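Histidine utilization repressor (Pseudomonas syringae pv. tomato, PDB 2PKH) probably represses, as the full-length protein, the histidine utilization genes in the absence of inducer, and is represented here by its C-terminal UTRA domain. Local coordinates at residues L115-R120 / H140-R145. Sequence-based numbering, arbitrary orientation.
Sequences LLIRRR and HRLEGR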
ATOM      1  N   LEU B 115       3.524 -19.499   1.882  1.00 20.17           N
ATOM      2  CA  LEU B 115       3.075 -18.238   2.360  1.00 23.05           C
ATOM      3  C   LEU B 115       1.547 -18.467   2.594  1.00 23.44           C
ATOM      4  O   LEU B 115       0.810 -18.757   1.633  1.00 23.23           O
ATOM      5  CB  LEU B 115       3.272 -17.179   1.273  1.00 22.43           C
ATOM      6  CG  LEU B 115       3.073 -15.707   1.692  1.00 24.78           C
ATOM      7  CD1 LEU B 115       4.072 -15.319   2.785  1.00 23.23           C
ATOM      8  CD2 LEU B 115       3.146 -14.723   0.492  1.00 25.35           C
ATOM      9  N   LEU B 116       1.112 -18.275   3.820  1.00 23.40           N
ATOM     10  CA  LEU B 116      -0.274 -18.408   4.191  1.00 22.50           C
ATOM     11  C   LEU B 116      -0.857 -17.037   4.419  1.00 23.36           C
ATOM     12  O   LEU B 116      -0.319 -16.238   5.208  1.00 23.03           O
ATOM     13  CB  LEU B 116      -0.388 -19.238   5.479  1.00 22.88           C
ATOM     14  CG  LEU B 116      -1.851 -19.372   6.012  1.00 24.49           C
ATOM     15  CD1 LEU B 116      -2.697 -20.209   5.041  1.00 30.02           C
ATOM     16  CD2 LEU B 116      -1.817 -20.036   7.343  1.00 25.83           C
ATOM     17  N   ILE B 117      -1.944 -16.749   3.723  1.00 22.21           N
ATOM     18  CA  ILE B 117      -2.633 -15.465   3.876  1.00 23.66           C
ATOM     19  C   ILE B 117      -4.067 -15.783   4.244  1.00 24.58           C
ATOM     20  O   ILE B 117      -4.742 -16.571   3.524  1.00 22.64           O
ATOM     21  CB  ILE B 117      -2.563 -14.702   2.535  1.00 23.11           C
ATOM     22  CG1 ILE B 117      -1.089 -14.525   2.095  1.00 24.41           C
ATOM     23  CG2 ILE B 117      -3.245 -13.307   2.626  1.00 24.32           C
ATOM     24  CD1 ILE B 117      -1.011 -13.771   0.839  1.00 25.44           C
ATOM     25  N   ARG B 118      -4.543 -15.180   5.326  1.00 22.63           N
ATOM     26  CA  ARG B 118      -5.908 -15.369   5.761  1.00 23.71           C
ATOM     27  C   ARG B 118      -6.509 -14.006   5.649  1.00 24.03           C
ATOM     28  O   ARG B 118      -5.992 -13.040   6.204  1.00 23.72           O
ATOM     29  CB  ARG B 118      -5.962 -15.873   7.212  1.00 24.17           C
ATOM     30  CG  ARG B 118      -5.673 -17.344   7.267  1.00 26.52           C
ATOM     31  CD  ARG B 118      -5.842 -17.939   8.615  1.00 31.82           C
ATOM     32  NE  ARG B 118      -4.696 -17.648   9.444  1.00 33.88           N
ATOM     33  CZ  ARG B 118      -4.713 -17.745  10.773  1.00 40.02           C
ATOM     34  NH1 ARG B 118      -5.828 -18.166  11.393  1.00 41.10           N
ATOM     35  NH2 ARG B 118      -3.614 -17.470  11.479  1.00 39.35           N
ATOM     36  N   ARG B 119      -7.616 -13.922   4.916  1.00 23.80           N
ATOM     37  CA  ARG B 119      -8.235 -12.646   4.584  1.00 23.72           C
ATOM     38  C   ARG B 119      -9.736 -12.674   4.936  1.00 23.40           C
ATOM     39  O   ARG B 119     -10.399 -13.724   4.764  1.00 21.69           O
ATOM     40  CB  ARG B 119      -8.156 -12.501   3.093  1.00 23.87           C
ATOM     41  CG  ARG B 119      -6.800 -12.142   2.569  1.00 27.71           C
ATOM     42  CD  ARG B 119      -7.070 -11.438   1.263  1.00 38.38           C
ATOM     43  NE  ARG B 119      -6.104 -11.817   0.267  1.00 46.40           N
ATOM     44  CZ  ARG B 119      -4.919 -11.226   0.081  1.00 53.96           C
ATOM     45  NH1 ARG B 119      -4.127 -11.665  -0.909  1.00 56.25           N
ATOM     46  NH2 ARG B 119      -4.516 -10.214   0.869  1.00 53.77           N
ATOM     47  N   ARG B 120     -10.271 -11.525   5.310  1.00 20.71           N
ATOM     48  CA  ARG B 120     -11.726 -11.303   5.406  1.00 21.79           C
ATOM     49  C   ARG B 120     -12.016 -10.041   4.648  1.00 21.31           C
ATOM     50  O   ARG B 120     -11.187  -9.116   4.666  1.00 23.58           O
ATOM     51  CB  ARG B 120     -12.085 -11.047   6.860  1.00 22.56           C
ATOM     52  CG  ARG B 120     -12.711 -12.184   7.518  1.00 30.45           C
ATOM     53  CD  ARG B 120     -12.400 -12.316   9.038  1.00 30.28           C
ATOM     54  NE  ARG B 120     -11.962 -11.152   9.859  1.00 30.66           N
ATOM     55  CZ  ARG B 120     -12.694 -10.607  10.834  1.00 32.60           C
ATOM     56  NH1 ARG B 120     -13.939 -11.044  11.092  1.00 26.16           N
ATOM     57  NH2 ARG B 120     -12.206  -9.604  11.553  1.00 33.43           N
ATOM     58  N   HIS B 140       5.040 -17.573  -5.213  1.00 22.33           N
ATOM     59  CA  HIS B 140       4.379 -16.312  -5.026  1.00 24.41           C
ATOM     60  C   HIS B 140       4.991 -15.505  -3.869  1.00 25.49           C
ATOM     61  O   HIS B 140       5.298 -16.069  -2.815  1.00 26.60           O
ATOM     62  CB  HIS B 140       2.894 -16.553  -4.724  1.00 25.28           C
ATOM     63  CG  HIS B 140       2.075 -15.298  -4.615  1.00 25.44           C
ATOM     64  ND1 HIS B 140       1.935 -14.405  -5.658  1.00 31.26           N
ATOM     65  CD2 HIS B 140       1.294 -14.836  -3.619  1.00 27.80           C
ATOM     66  CE1 HIS B 140       1.167 -13.402  -5.270  1.00 33.98           C
ATOM     67  NE2 HIS B 140       0.754 -13.648  -4.039  1.00 26.33           N
ATOM     68  N   ARG B 141       5.048 -14.200  -4.022  1.00 24.43           N
ATOM     69  CA  ARG B 141       5.367 -13.330  -2.872  1.00 25.47           C
ATOM     70  C   ARG B 141       4.624 -12.028  -3.008  1.00 24.73           C
ATOM     71  O   ARG B 141       4.134 -11.750  -4.072  1.00 24.47           O
ATOM     72  CB  ARG B 141       6.871 -13.038  -2.853  1.00 25.86           C
ATOM     73  CG  ARG B 141       7.375 -12.450  -4.111  1.00 28.20           C
ATOM     74  CD  ARG B 141       8.936 -12.527  -4.098  1.00 34.75           C
ATOM     75  NE  ARG B 141       9.558 -11.666  -5.079  1.00 29.40           N
ATOM     76  CZ  ARG B 141      10.883 -11.503  -5.230  1.00 35.29           C
ATOM     77  NH1 ARG B 141      11.798 -12.175  -4.496  1.00 28.62           N
ATOM     78  NH2 ARG B 141      11.313 -10.646  -6.154  1.00 32.53           N
ATOM     79  N   LEU B 142       4.583 -11.226  -1.934  1.00 23.88           N
ATOM     80  CA  LEU B 142       3.890  -9.961  -1.925  1.00 23.74           C
ATOM     81  C   LEU B 142       4.943  -8.910  -2.178  1.00 23.87           C
ATOM     82  O   LEU B 142       6.008  -8.972  -1.565  1.00 22.54           O
ATOM     83  CB  LEU B 142       3.249  -9.744  -0.552  1.00 25.14           C
ATOM     84  CG  LEU B 142       2.313 -10.859  -0.066  1.00 26.25           C
ATOM     85  CD1 LEU B 142       1.728 -10.519   1.319  1.00 28.28           C
ATOM     86  CD2 LEU B 142       1.206 -11.085  -1.113  1.00 27.73           C
ATOM     87  N   GLU B 143       4.693  -7.950  -3.069  1.00 23.17           N
ATOM     88  CA  GLU B 143       5.705  -6.903  -3.315  1.00 23.50           C
ATOM     89  C   GLU B 143       4.969  -5.569  -3.299  1.00 22.70           C
ATOM     90  O   GLU B 143       3.836  -5.495  -3.791  1.00 20.61           O
ATOM     91  CB  GLU B 143       6.411  -7.109  -4.671  1.00 25.09           C
ATOM     92  CG  GLU B 143       7.099  -8.531  -4.856  1.00 27.63           C
ATOM     93  CD  GLU B 143       7.735  -8.793  -6.250  1.00 29.97           C
ATOM     94  OE1 GLU B 143       8.129  -7.830  -6.910  1.00 40.58           O
ATOM     95  OE2 GLU B 143       7.869  -9.974  -6.662  1.00 37.91           O
ATOM     96  N   GLY B 144       5.593  -4.544  -2.723  1.00 20.44           N
ATOM     97  CA  GLY B 144       5.139  -3.157  -2.925  1.00 21.66           C
ATOM     98  C   GLY B 144       6.239  -2.143  -2.746  1.00 21.54           C
ATOM     99  O   GLY B 144       7.192  -2.385  -1.999  1.00 20.12           O
ATOM    100  N   ARG B 145       6.086  -1.002  -3.410  1.00 18.96           N
ATOM    101  CA  ARG B 145       6.987   0.111  -3.287  1.00 18.38           C
ATOM    102  C   ARG B 145       6.081   1.358  -3.297  1.00 18.91           C
ATOM    103  O   ARG B 145       5.108   1.418  -4.079  1.00 17.43           O
ATOM    104  CB  ARG B 145       7.991   0.114  -4.463  1.00 18.86           C
ATOM    105  CG  ARG B 145       8.963   1.310  -4.434  1.00 21.53           C
ATOM    106  CD  ARG B 145      10.003   1.077  -5.502  1.00 27.37           C
ATOM    107  NE  ARG B 145      10.782   2.262  -5.815  1.00 26.81           N
ATOM    108  CZ  ARG B 145      11.911   2.232  -6.544  1.00 31.68           C
ATOM    109  NH1 ARG B 145      12.386   1.067  -6.997  1.00 28.83           N
ATOM    110  NH2 ARG B 145      12.563   3.357  -6.820  1.00 31.02           N
TER
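The C-terminal tail of the chain, following the antiparallel sheet of the UTRA domain, passes the L115 end of strand 113-123 and then heads away from it, and L142 meets L115 and I117 of that strand. No hydrogen bond joins the two segments; the contact is a small apolar one, burying 167 Å² over both sides. L115 swings CG anti to its own N (chi1 -170°), which sends CD2 obliquely across the L142 side chain to lie 4.0 Å from L142 CG. The same methyl also grazes the tail backbone, 4.2 Å from H140 O. I117, two residues along and on the same face of its strand, comes end-on instead: its CD1, at the end of an extended chain, meets L142 CD2 tip to tip at 4.0 Å. L142 thus touches one leucine with its branch point and the isoleucine with a methyl. The other branch of I117, CG2, sits 3.7 Å above the centre of the R119 guanidinium. Strand 113-123 is an inner strand, backbone-bonded to 126-136 and 88-97, whereas strand 142-147 lies outside this chain's sheet and pairs antiparallel with strands of two other subunits. R141 NE gives E143 OE2 a nearly straight 2.9 Å salt-bridge bond, in the guanidinium plane but from above the carboxylate, while its NH1 bridges to E94 of the second subunit. L115 of that subunit packs on L115.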